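Local coordinates for YcgJ protein (Bacillus subtilis, PDB 1XXL), which probably transfers a methyl group from S-adenosylmethionine to an acceptor that has not been identified, at residues Lys53-Val56 against Glu57-Ser60; Arg94-Ala97 against His98-Asp102; Val103-Ala106 against Val107-Val110; Arg150-Ser153 against Leu154-Gln158; Ser182-Arg186 against Gly187-Ala191. All blocks are in the same frame, centred on the assembly; numbering follows the deposited sequence.

Contact 1 of 5, residues Lys53-Val56 against Glu57-Ser60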
# COMPACT_ATOMS: atom_id res chain seq x y z
N LYS A 53 15.54 9.29 -2.81
CA LYS A 53 16.24 9.60 -4.06
C LYS A 53 16.67 8.34 -4.79
O LYS A 53 16.59 8.25 -6.01
CB LYS A 53 17.48 10.46 -3.78
CG LYS A 53 18.53 10.42 -4.90
CD LYS A 53 19.71 11.39 -4.64
CE LYS A 53 20.58 11.57 -5.92
NZ LYS A 53 19.91 12.39 -6.96
N GLU A 54 17.12 7.37 -4.01
CA GLU A 54 17.62 6.12 -4.54
C GLU A 54 16.55 5.37 -5.33
O GLU A 54 16.82 4.86 -6.41
CB GLU A 54 18.25 5.26 -3.42
CG GLU A 54 17.57 5.35 -2.00
CD GLU A 54 18.12 6.46 -1.02
OE1 GLU A 54 18.32 6.10 0.19
OE2 GLU A 54 18.31 7.66 -1.40
N MSE A 55 15.32 5.33 -4.84
CA MSE A 55 14.24 4.68 -5.57
C MSE A 55 13.84 5.46 -6.82
O MSE A 55 13.46 4.88 -7.83
CB MSE A 55 13.02 4.47 -4.67
CG MSE A 55 13.18 3.36 -3.61
SE MSE A 55 13.84 1.60 -4.35
CE MSE A 55 15.65 1.70 -3.75
N VAL A 56 13.90 6.77 -6.75
CA VAL A 56 13.63 7.59 -7.93
C VAL A 56 14.62 7.24 -9.08
O VAL A 56 14.23 7.12 -10.22
CB VAL A 56 13.70 9.10 -7.60
CG1 VAL A 56 13.64 9.94 -8.85
CG2 VAL A 56 12.58 9.49 -6.65
N GLU A 57 15.89 7.09 -8.73
CA GLU A 57 16.92 6.74 -9.72
C GLU A 57 16.71 5.31 -10.25
O GLU A 57 16.78 5.07 -11.45
CB GLU A 57 18.32 6.92 -9.13
CG GLU A 57 18.70 8.39 -8.79
CD GLU A 57 18.67 9.35 -10.01
OE1 GLU A 57 18.85 8.89 -11.16
OE2 GLU A 57 18.46 10.57 -9.82
N VAL A 58 16.40 4.38 -9.35
CA VAL A 58 16.11 2.98 -9.73
C VAL A 58 14.91 2.92 -10.68
O VAL A 58 14.99 2.29 -11.74
CB VAL A 58 15.87 2.08 -8.48
CG1 VAL A 58 15.33 0.71 -8.86
CG2 VAL A 58 17.16 1.91 -7.70
N ALA A 59 13.82 3.58 -10.33
CA ALA A 59 12.63 3.54 -11.19
C ALA A 59 12.89 4.14 -12.57
O ALA A 59 12.45 3.58 -13.58
CB ALA A 59 11.42 4.21 -10.51
N SER A 60 13.59 5.26 -12.62
CA SER A 60 13.86 5.94 -13.90
C SER A 60 14.74 5.08 -14.81
O SER A 60 14.51 5.04 -16.02
CB SER A 60 14.54 7.29 -13.70
OG SER A 60 13.97 8.03 -12.65
O HOH W 1 17.17 11.65 -7.96

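Contact 2 of 5, residues Arg94-Ala97 against His98-Asp102. With SO4 (sulfate ion), chain C; SO4 (sulfate ion), chain D.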
# COMPACT_ATOMS: atom_id res chain seq x y z
N ARG A 94 -0.05 1.49 -3.68
CA ARG A 94 0.02 0.03 -3.47
C ARG A 94 1.02 -0.34 -2.39
O ARG A 94 2.21 -0.08 -2.53
CB ARG A 94 0.35 -0.69 -4.77
CG ARG A 94 0.23 -2.22 -4.66
CD ARG A 94 0.28 -2.91 -6.03
NE ARG A 94 1.56 -2.67 -6.69
CZ ARG A 94 2.37 -3.60 -7.20
NH1 ARG A 94 2.07 -4.89 -7.15
NH2 ARG A 94 3.50 -3.23 -7.78
N TYR A 95 0.51 -0.91 -1.31
CA TYR A 95 1.29 -1.28 -0.13
C TYR A 95 2.24 -0.18 0.33
O TYR A 95 3.37 -0.44 0.73
CB TYR A 95 2.02 -2.62 -0.36
CG TYR A 95 1.08 -3.80 -0.59
CD1 TYR A 95 0.17 -4.20 0.39
CD2 TYR A 95 1.11 -4.51 -1.79
CE1 TYR A 95 -0.67 -5.30 0.19
CE2 TYR A 95 0.25 -5.62 -2.01
CZ TYR A 95 -0.63 -6.00 -1.02
OH TYR A 95 -1.48 -7.06 -1.23
N ALA A 96 1.77 1.06 0.30
CA ALA A 96 2.59 2.19 0.72
C ALA A 96 2.03 2.95 1.91
O ALA A 96 2.79 3.53 2.67
CB ALA A 96 2.77 3.15 -0.46
N ALA A 97 0.71 2.99 2.07
CA ALA A 97 0.07 3.83 3.10
C ALA A 97 0.54 3.54 4.53
O ALA A 97 0.62 4.47 5.36
CB ALA A 97 -1.43 3.71 3.03
N HIS A 98 0.84 2.28 4.82
CA HIS A 98 1.33 1.93 6.16
C HIS A 98 2.66 2.58 6.53
O HIS A 98 3.05 2.57 7.69
CB HIS A 98 1.37 0.40 6.38
CG HIS A 98 2.25 -0.35 5.43
ND1 HIS A 98 1.79 -0.89 4.25
CD2 HIS A 98 3.56 -0.68 5.51
CE1 HIS A 98 2.79 -1.51 3.64
NE2 HIS A 98 3.88 -1.38 4.38
N HIS A 99 3.35 3.15 5.54
CA HIS A 99 4.59 3.89 5.75
C HIS A 99 4.40 5.41 5.84
O HIS A 99 5.35 6.10 6.12
CB HIS A 99 5.58 3.62 4.62
CG HIS A 99 6.16 2.25 4.62
ND1 HIS A 99 6.28 1.49 3.48
CD2 HIS A 99 6.64 1.49 5.63
CE1 HIS A 99 6.83 0.33 3.78
NE2 HIS A 99 7.05 0.30 5.09
N PHE A 100 3.19 5.92 5.61
CA PHE A 100 2.95 7.37 5.67
C PHE A 100 3.13 7.88 7.09
O PHE A 100 2.63 7.28 8.01
CB PHE A 100 1.52 7.73 5.24
CG PHE A 100 1.20 7.49 3.80
CD1 PHE A 100 2.17 7.19 2.87
CD2 PHE A 100 -0.10 7.58 3.38
CE1 PHE A 100 1.83 7.00 1.55
CE2 PHE A 100 -0.44 7.38 2.05
CZ PHE A 100 0.54 7.10 1.15
N SER A 101 3.81 9.01 7.27
CA SER A 101 3.99 9.59 8.60
C SER A 101 2.69 10.23 9.11
O SER A 101 2.50 10.38 10.32
CB SER A 101 5.12 10.64 8.57
OG SER A 101 4.77 11.70 7.70
N ASP A 102 1.82 10.64 8.18
CA ASP A 102 0.53 11.26 8.53
C ASP A 102 -0.50 10.92 7.46
O ASP A 102 -0.74 11.68 6.53
CB ASP A 102 0.71 12.78 8.72
CG ASP A 102 -0.53 13.47 9.27
OD1 ASP A 102 -1.63 12.88 9.34
OD2 ASP A 102 -0.40 14.66 9.62
S SO4 C . 5.16 -6.48 -8.91
O1 SO4 C . 4.72 -5.75 -10.09
O2 SO4 C . 6.21 -7.42 -9.31
O3 SO4 C . 4.02 -7.18 -8.33
O4 SO4 C . 5.72 -5.57 -7.90
S SO4 D . -0.85 -9.35 -3.93
O1 SO4 D . -2.24 -9.61 -3.68
O2 SO4 D . -0.63 -8.87 -5.30
O3 SO4 D . -0.11 -10.55 -3.72
O4 SO4 D . -0.35 -8.46 -2.94

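Contact 3 of 5, residues Val103-Ala106 against Val107-Val110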
# COMPACT_ATOMS: atom_id res chain seq x y z
N VAL A 103 -1.13 9.77 7.63
CA VAL A 103 -2.07 9.25 6.64
C VAL A 103 -3.27 10.18 6.43
O VAL A 103 -3.73 10.35 5.29
CB VAL A 103 -2.49 7.77 6.96
CG1 VAL A 103 -3.19 7.63 8.33
CG2 VAL A 103 -3.35 7.22 5.84
N ARG A 104 -3.74 10.84 7.50
CA ARG A 104 -4.84 11.79 7.39
C ARG A 104 -4.53 12.96 6.44
O ARG A 104 -5.36 13.34 5.63
CB ARG A 104 -5.21 12.35 8.77
CG ARG A 104 -5.96 11.39 9.71
CD ARG A 104 -7.39 11.07 9.25
NE ARG A 104 -8.21 12.21 8.80
CZ ARG A 104 -9.54 12.31 8.90
NH1 ARG A 104 -10.29 11.39 9.51
NH2 ARG A 104 -10.12 13.41 8.44
N LYS A 105 -3.33 13.52 6.56
CA LYS A 105 -2.85 14.55 5.64
C LYS A 105 -2.61 13.99 4.22
O LYS A 105 -2.89 14.67 3.24
CB LYS A 105 -1.59 15.20 6.22
CG LYS A 105 -0.97 16.32 5.37
CD LYS A 105 -2.00 17.33 4.81
CE LYS A 105 -1.33 18.67 4.45
NZ LYS A 105 -2.36 19.73 4.17
N ALA A 106 -2.12 12.75 4.10
CA ALA A 106 -1.94 12.08 2.79
C ALA A 106 -3.27 12.02 2.00
O ALA A 106 -3.32 12.42 0.83
CB ALA A 106 -1.37 10.68 2.97
N VAL A 107 -4.35 11.55 2.64
CA VAL A 107 -5.66 11.44 2.00
C VAL A 107 -6.21 12.78 1.61
O VAL A 107 -6.87 12.91 0.58
CB VAL A 107 -6.70 10.70 2.90
CG1 VAL A 107 -8.09 10.68 2.22
CG2 VAL A 107 -6.24 9.27 3.17
N ARG A 108 -5.96 13.79 2.44
CA ARG A 108 -6.39 15.14 2.14
C ARG A 108 -5.69 15.63 0.85
O ARG A 108 -6.31 16.24 -0.02
CB ARG A 108 -6.08 16.03 3.36
CG ARG A 108 -6.68 17.41 3.35
CD ARG A 108 -6.21 18.22 4.60
NE ARG A 108 -6.04 17.35 5.77
CZ ARG A 108 -5.30 17.62 6.85
NH1 ARG A 108 -4.66 18.79 6.98
NH2 ARG A 108 -5.21 16.72 7.83
N GLU A 109 -4.41 15.33 0.73
CA GLU A 109 -3.63 15.68 -0.47
C GLU A 109 -4.07 14.90 -1.71
O GLU A 109 -4.20 15.47 -2.79
CB GLU A 109 -2.13 15.48 -0.21
CG GLU A 109 -1.47 16.60 0.55
CD GLU A 109 -1.36 17.90 -0.27
OE1 GLU A 109 -2.22 18.79 -0.05
OE2 GLU A 109 -0.44 18.05 -1.12
N VAL A 110 -4.29 13.59 -1.54
CA VAL A 110 -4.82 12.75 -2.60
C VAL A 110 -6.13 13.34 -3.12
O VAL A 110 -6.28 13.52 -4.32
CB VAL A 110 -5.05 11.29 -2.14
CG1 VAL A 110 -5.97 10.54 -3.09
CG2 VAL A 110 -3.73 10.58 -2.01
O HOH W 2 -4.05 19.09 1.81

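Contact 4 of 5, residues Arg150-Ser153 against Leu154-Gln158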
# COMPACT_ATOMS: atom_id res chain seq x y z
N ARG A 150 1.84 2.76 10.63
CA ARG A 150 0.60 2.14 11.08
C ARG A 150 -0.20 1.68 9.88
O ARG A 150 -0.28 2.39 8.90
CB ARG A 150 -0.25 3.12 11.92
CG ARG A 150 -1.67 2.59 12.18
CD ARG A 150 -2.51 3.45 13.09
NE ARG A 150 -3.89 2.94 13.10
CZ ARG A 150 -4.31 1.87 13.75
NH1 ARG A 150 -3.46 1.15 14.50
NH2 ARG A 150 -5.58 1.49 13.65
N GLU A 151 -0.78 0.47 9.97
CA GLU A 151 -1.80 0.05 9.05
C GLU A 151 -3.16 0.30 9.69
O GLU A 151 -3.49 -0.23 10.78
CB GLU A 151 -1.59 -1.41 8.55
CG GLU A 151 -1.79 -2.54 9.54
CD GLU A 151 -0.88 -3.74 9.23
OE1 GLU A 151 -1.32 -4.68 8.53
OE2 GLU A 151 0.30 -3.73 9.68
N SER A 152 -3.92 1.17 9.02
CA SER A 152 -5.20 1.63 9.50
C SER A 152 -6.24 0.52 9.37
O SER A 152 -6.08 -0.43 8.56
CB SER A 152 -5.67 2.86 8.71
OG SER A 152 -4.79 3.97 8.83
N SER A 153 -7.31 0.63 10.16
CA SER A 153 -8.46 -0.25 10.02
C SER A 153 -9.35 0.21 8.86
O SER A 153 -9.21 1.34 8.38
CB SER A 153 -9.25 -0.29 11.34
OG SER A 153 -9.91 0.93 11.57
N LEU A 154 -10.28 -0.64 8.42
CA LEU A 154 -11.24 -0.27 7.37
C LEU A 154 -12.22 0.84 7.78
O LEU A 154 -12.57 1.71 6.98
CB LEU A 154 -12.02 -1.49 6.86
CG LEU A 154 -11.12 -2.59 6.25
CD1 LEU A 154 -11.97 -3.73 5.72
CD2 LEU A 154 -10.20 -2.08 5.20
N SER A 155 -12.64 0.81 9.04
CA SER A 155 -13.35 1.94 9.66
C SER A 155 -12.66 3.24 9.50
O SER A 155 -13.27 4.24 9.14
CB SER A 155 -13.39 1.72 11.18
OG SER A 155 -14.53 1.03 11.45
N GLU A 156 -11.38 3.25 9.85
CA GLU A 156 -10.58 4.45 9.72
C GLU A 156 -10.50 4.95 8.28
O GLU A 156 -10.60 6.14 8.05
CB GLU A 156 -9.19 4.25 10.31
CG GLU A 156 -9.24 4.13 11.83
CD GLU A 156 -7.91 3.76 12.45
OE1 GLU A 156 -7.68 4.19 13.61
OE2 GLU A 156 -7.10 3.02 11.83
N TRP A 157 -10.29 4.05 7.31
CA TRP A 157 -10.28 4.45 5.90
C TRP A 157 -11.61 5.01 5.47
O TRP A 157 -11.66 6.00 4.75
CB TRP A 157 -9.95 3.27 4.98
CG TRP A 157 -8.49 2.93 4.97
CD1 TRP A 157 -7.93 1.78 5.42
CD2 TRP A 157 -7.43 3.74 4.50
NE1 TRP A 157 -6.57 1.81 5.22
CE2 TRP A 157 -6.24 3.02 4.68
CE3 TRP A 157 -7.37 5.02 3.93
CZ2 TRP A 157 -4.97 3.52 4.30
CZ3 TRP A 157 -6.12 5.53 3.55
CH2 TRP A 157 -4.94 4.78 3.74
N GLN A 158 -12.69 4.37 5.88
CA GLN A 158 -14.01 4.89 5.55
C GLN A 158 -14.23 6.31 6.10
O GLN A 158 -14.79 7.15 5.39
CB GLN A 158 -15.11 3.98 6.06
CG GLN A 158 -15.16 2.68 5.34
CD GLN A 158 -16.06 1.73 6.02
OE1 GLN A 158 -17.20 2.04 6.30
NE2 GLN A 158 -15.56 0.56 6.28
O HOH W 3 -4.59 -0.16 6.13

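Contact 5 of 5, residues Ser182-Arg186 against Gly187-Ala191. With SO4 (sulfate ion), chain E.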
# COMPACT_ATOMS: atom_id res chain seq x y z
N SER A 182 11.20 -16.46 4.04
CA SER A 182 11.42 -15.49 2.98
C SER A 182 11.17 -14.05 3.45
O SER A 182 11.93 -13.15 3.14
CB SER A 182 10.53 -15.87 1.81
OG SER A 182 10.47 -14.83 0.88
N TRP A 183 10.10 -13.86 4.21
CA TRP A 183 9.74 -12.56 4.78
C TRP A 183 10.84 -12.00 5.69
O TRP A 183 11.14 -10.82 5.65
CB TRP A 183 8.45 -12.77 5.58
CG TRP A 183 7.78 -11.58 6.14
CD1 TRP A 183 7.17 -10.60 5.45
CD2 TRP A 183 7.58 -11.28 7.52
NE1 TRP A 183 6.61 -9.69 6.31
CE2 TRP A 183 6.86 -10.09 7.59
CE3 TRP A 183 7.97 -11.92 8.71
CZ2 TRP A 183 6.49 -9.51 8.80
CZ3 TRP A 183 7.61 -11.35 9.90
CH2 TRP A 183 6.88 -10.15 9.95
N ILE A 184 11.42 -12.85 6.53
CA ILE A 184 12.53 -12.45 7.39
C ILE A 184 13.77 -12.09 6.58
O ILE A 184 14.38 -11.07 6.85
CB ILE A 184 12.88 -13.55 8.39
CG1 ILE A 184 11.76 -13.71 9.42
CG2 ILE A 184 14.24 -13.26 9.08
CD1 ILE A 184 11.45 -12.48 10.27
N LYS A 185 14.12 -12.93 5.61
CA LYS A 185 15.25 -12.64 4.70
C LYS A 185 15.11 -11.30 3.94
O LYS A 185 16.04 -10.51 3.95
CB LYS A 185 15.47 -13.79 3.70
CG LYS A 185 16.28 -14.94 4.26
CD LYS A 185 16.69 -15.95 3.17
CE LYS A 185 17.92 -15.49 2.34
NZ LYS A 185 18.27 -16.44 1.20
N ARG A 186 13.96 -11.04 3.33
CA ARG A 186 13.72 -9.77 2.62
C ARG A 186 13.72 -8.54 3.54
O ARG A 186 13.94 -7.42 3.07
CB ARG A 186 12.37 -9.81 1.89
CG ARG A 186 12.28 -10.84 0.77
CD ARG A 186 11.01 -10.61 -0.08
NE ARG A 186 9.79 -10.76 0.72
CZ ARG A 186 8.99 -11.83 0.74
NH1 ARG A 186 9.25 -12.89 -0.01
NH2 ARG A 186 7.90 -11.83 1.52
N GLY A 187 13.41 -8.73 4.82
CA GLY A 187 13.49 -7.66 5.81
C GLY A 187 14.89 -7.47 6.41
O GLY A 187 15.13 -6.48 7.08
N GLY A 188 15.81 -8.41 6.17
CA GLY A 188 17.14 -8.40 6.80
C GLY A 188 17.13 -8.29 8.33
O GLY A 188 18.04 -7.69 8.92
N THR A 189 16.13 -8.89 8.99
CA THR A 189 15.93 -8.67 10.43
C THR A 189 17.01 -9.44 11.20
O THR A 189 17.25 -10.62 10.92
CB THR A 189 14.48 -9.04 10.93
OG1 THR A 189 14.36 -10.44 11.16
CG2 THR A 189 13.42 -8.62 9.93
N PRO A 190 17.71 -8.76 12.13
CA PRO A 190 18.72 -9.44 12.95
C PRO A 190 18.13 -10.40 13.99
O PRO A 190 16.95 -10.30 14.31
CB PRO A 190 19.45 -8.28 13.66
CG PRO A 190 18.98 -7.03 12.99
CD PRO A 190 17.62 -7.33 12.44
N ALA A 191 18.97 -11.28 14.52
CA ALA A 191 18.55 -12.40 15.38
C ALA A 191 17.67 -12.00 16.57
O ALA A 191 16.68 -12.66 16.88
CB ALA A 191 19.78 -13.20 15.86
S SO4 E . 7.56 -7.77 1.55
O1 SO4 E . 7.22 -6.65 2.42
O2 SO4 E . 7.12 -7.46 0.18
O3 SO4 E . 6.85 -8.99 1.98
O4 SO4 E . 9.01 -7.94 1.60

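Contact 1 of 5, residues Lys53-Val56 against Glu57-Ser60
Lys53 and Glu57 meet one turn apart on the surface of helix 53-66, their side chains running at a slant to each other. The direct ion pair is long, with Lys53 NZ 3.7 Å from Glu57 OE2, and a water closes it: the ammonium donates to the water, and the water donates a hydrogen bond to Glu57 OE2 at 2.5 Å. The lysine runs out straight and turns only at its last bond (chi4 73°), which swings NZ back toward the glutamate; Glu57 bends at chi2 (-59°), its CG lying 3.5 Å from Lys53 O.

Further along the helix, Val56 O takes two bonds from one residue. Ser60 N donates to Val56 O at 3.1 Å, the ordinary helical bond, and Ser60 OG reaches the same oxygen at 2.6 Å from the opposite face of its plane. A chi1 of -43° keeps the serine hydroxyl on the side of its own backbone N, back against the preceding turn. Met55, present as selenomethionine, brings its CE methyl to 4.2 Å from Val58 CG2, a light apolar touch.

Beneath these side chains lies the regular backbone ladder, in which Ala59 N donates to Met55 O at 2.8 Å. At the start of the helix, Thr52 OG1 bonds to Met55 N, and Asp50, assigned to S-adenosylmethionine binding, sits next to the Met55 side chain. The helix is the crossover of the beta-alpha-beta unit between strands 45-50 and 71-75: Ala59 and Ser60 pack on Phe73 and Val56 on Gln75, while the Lys53-Glu57 pair lies on the exposed surface.

Contact 2 of 5, residues Arg94-Ala97 against His98-Asp102
The Phe100 ring lies flat over Ala97, whose CA sits 3.6 Å from the ring centroid and 6° off its normal, a CH-pi contact; Ala97 CB meets Phe100 CE2 nearby. His98 CD2 lies over one face of the neighbouring His99 imidazole. Sulfate oxygens approach the edges of the Arg94 guanidinium and the Tyr95 ring. All this belongs to the loop with a short 3-10 turn that follows strand 88-94 in the Rossmann-like methyltransferase fold. Arg94 binds S-adenosylmethionine; here its NH1 and NH2 both donate to the same sulfate ion, probably from the crystallisation liquor, NH1 along an almost straight line (176°) to O3 at 3.2 Å. Tyr95 OH donates to a second sulfate.

The turn is closed by His99 N to Ala96 O and Phe100 N to Ala97 O. Phe100 also packs on Glu79 and Ala78, both assigned to the cofactor site, and replacing it with an alanine would probably bare Ala97 CA and leave a gap beside those two residues. The imidazoles find their polar partners beyond the loop, His98 ND1 at Asp124 and His99 NE2 at Asp145. With CG lodged between its backbone N and carbonyl carbon (chi1 60°), His98 folds back until CE1 is 3.2 Å from Tyr95 O.

Contact 3 of 5, residues Val103-Ala106 against Val107-Val110
Helix 103-113 links the parallel strands 88-94 and 118-125, and this contact spans its first two turns. On one flank Lys105 and Arg108 share space despite their like charges. The aliphatic part of the lysine does the touching: Lys105 CD lies over one face of the guanidinium, off toward the rim, 3.7 Å from Arg108 NH1. The ammonium is close as well, with Lys105 NZ 3.8 Å from Arg108 NH1, so the two cations would be expected to disfavour each other somewhat.

Glu109, one turn on from Lys105, would be expected to offset part of that charge. Lys105 NZ and Glu109 OE1 are 4.3 Å apart, too far for a salt bridge, and a water joins them, accepting from NZ and donating to Glu109 OE1 at 2.6 Å. A bend at chi2 (45°) leads the lysine chain along the helix toward this bridge. The carboxylate has partners beyond the contact as well: OE2 accepts from Leu81 N, and OE1 forms a salt bridge with Arg112.

On another flank the residues are apolar. Val103 CG2 faces Val107 CG2 at 4.4 Å, and both valines pack against Trp157, while Ala106 rests on Ala78 of the presumed cofactor site. Below them run four unbroken i to i+4 backbone bonds; Val110 N to Ala106 O is the shortest at 2.8 Å. Charged on one side and apolar on another, this is an amphipathic helix of a right-handed beta-alpha-beta crossover, as in Rossmann-like folds.

Contact 4 of 5, residues Arg150-Ser153 against Leu154-Gln158
Arg150 and Glu156 reach for each other from opposite directions, and the tight part of the contact gathers round a single oxygen, Glu156 OE2. Arg150 NH2 donates to it at 2.8 Å, nearly straight, on the syn side of the carboxylate; Ser153 N meets the same Glu156 OE2 at 2.9 Å on the anti side. Both donors stand off the same face of the carboxylate plane, which is turned 87° from the guanidinium plane. Arg150 NE adds a weak third bond. The arginine stretches fully from CG to NE, and its NH2 also pairs with Asp134.

Ser153 is the N-cap of helix 154-163, and with Glu156 it forms a capping box: Glu156 N donates to Ser153 OG at 3.2 Å while the glutamate carboxylate holds the serine's own N-H. At chi1 71° the Ser153 hydroxyl turns in toward the first turn of the helix. Were Glu156 an alanine, Ser153 N would probably be left without this acceptor, and Arg150 would lose an acidic partner.

On the indole side the packing is buried, but the polar link is indirect. Ser152 CB lies over one face of Trp157, 4.1 Å from the centroid of the five-membered ring, whereas the polar groups are joined through a water, which sits in the ring plane at the edge, accepts from Trp157 NE1 at 2.9 Å and donates to Ser152 O. The solvent side is looser: there the exposed Gln158 side chain makes a weak bond through NE2 to Leu154 O, at 3.3 Å.

Contact 5 of 5, residues Ser182-Arg186 against Gly187-Ala191
Trp183 O accepts two hydrogen bonds: from Gly187 N at 3.2 Å and from Arg144 NH2 of helix 131-144. The same Gly187 N leans toward Ile184 O in a second, weak bond, so its hydrogen is shared between successive carbonyls as the helix runs out. Next, Gly188 N closes on Lys185 O at 3.1 Å. This is a Schellman motif ending helix 180-187: Gly188 takes a positive phi (53°), a conformation easiest for a residue without a side chain. Gly187 is also placed where a beta carbon would crowd Thr189 CG2.

Beyond the turn, Thr189 comes back across Ile184 at about a right angle. Its OG1 lies 3.5 Å from Ile184 CG2 and 3.7 Å from Ile184 CD1, a hydroxyl buried against methyl groups with no hydrogen-bond partner in the model. A chi1 of 82° turns OG1 toward the isoleucine and leaves CG2 anti to the threonine's carbonyl carbon.

On another side of the helix, Arg186 bends at chi3 and lays its guanidinium with one face toward Ser182 O and Trp183 N. Its NE and NH2 both donate to a sulfate, at 3.1 Å from NE to O4, and oxygen O3 of that ion sits at the edge of the Trp183 ring, in its plane. The sulfate, probably from the crystallisation liquor, is also bound by Arg144. Trp183 packs on helix 131-144 and edge-to-face with Phe225 of strand 222-236, while Ile184 and Thr189 rest against helix 191-202.

Along the chain the five contacts follow one another in series. Contacts 1, 2 and 3 all lie in the methyltransferase range: contact 1 on the helix between strands 45-50 and 71-75, contacts 2 and 3 on the loop and helix between strands 88-94 and 118-125, all strands of one sheet. Centres of contacts 1 and 2 are about 18 Å apart. Contacts 2, 3 and 4 form a continuous cluster. Contacts 2 and 3 touch where Phe100 meets Ala106; contacts 2 and 4 touch through Ala97 on Trp157 and a probable bond between His98 O and Arg150 N. Helices 103-113 and 154-163 pack together, joining the latter to the cofactor-side loop. Contact 5 stands apart, about 31 Å from contact 3 between centres.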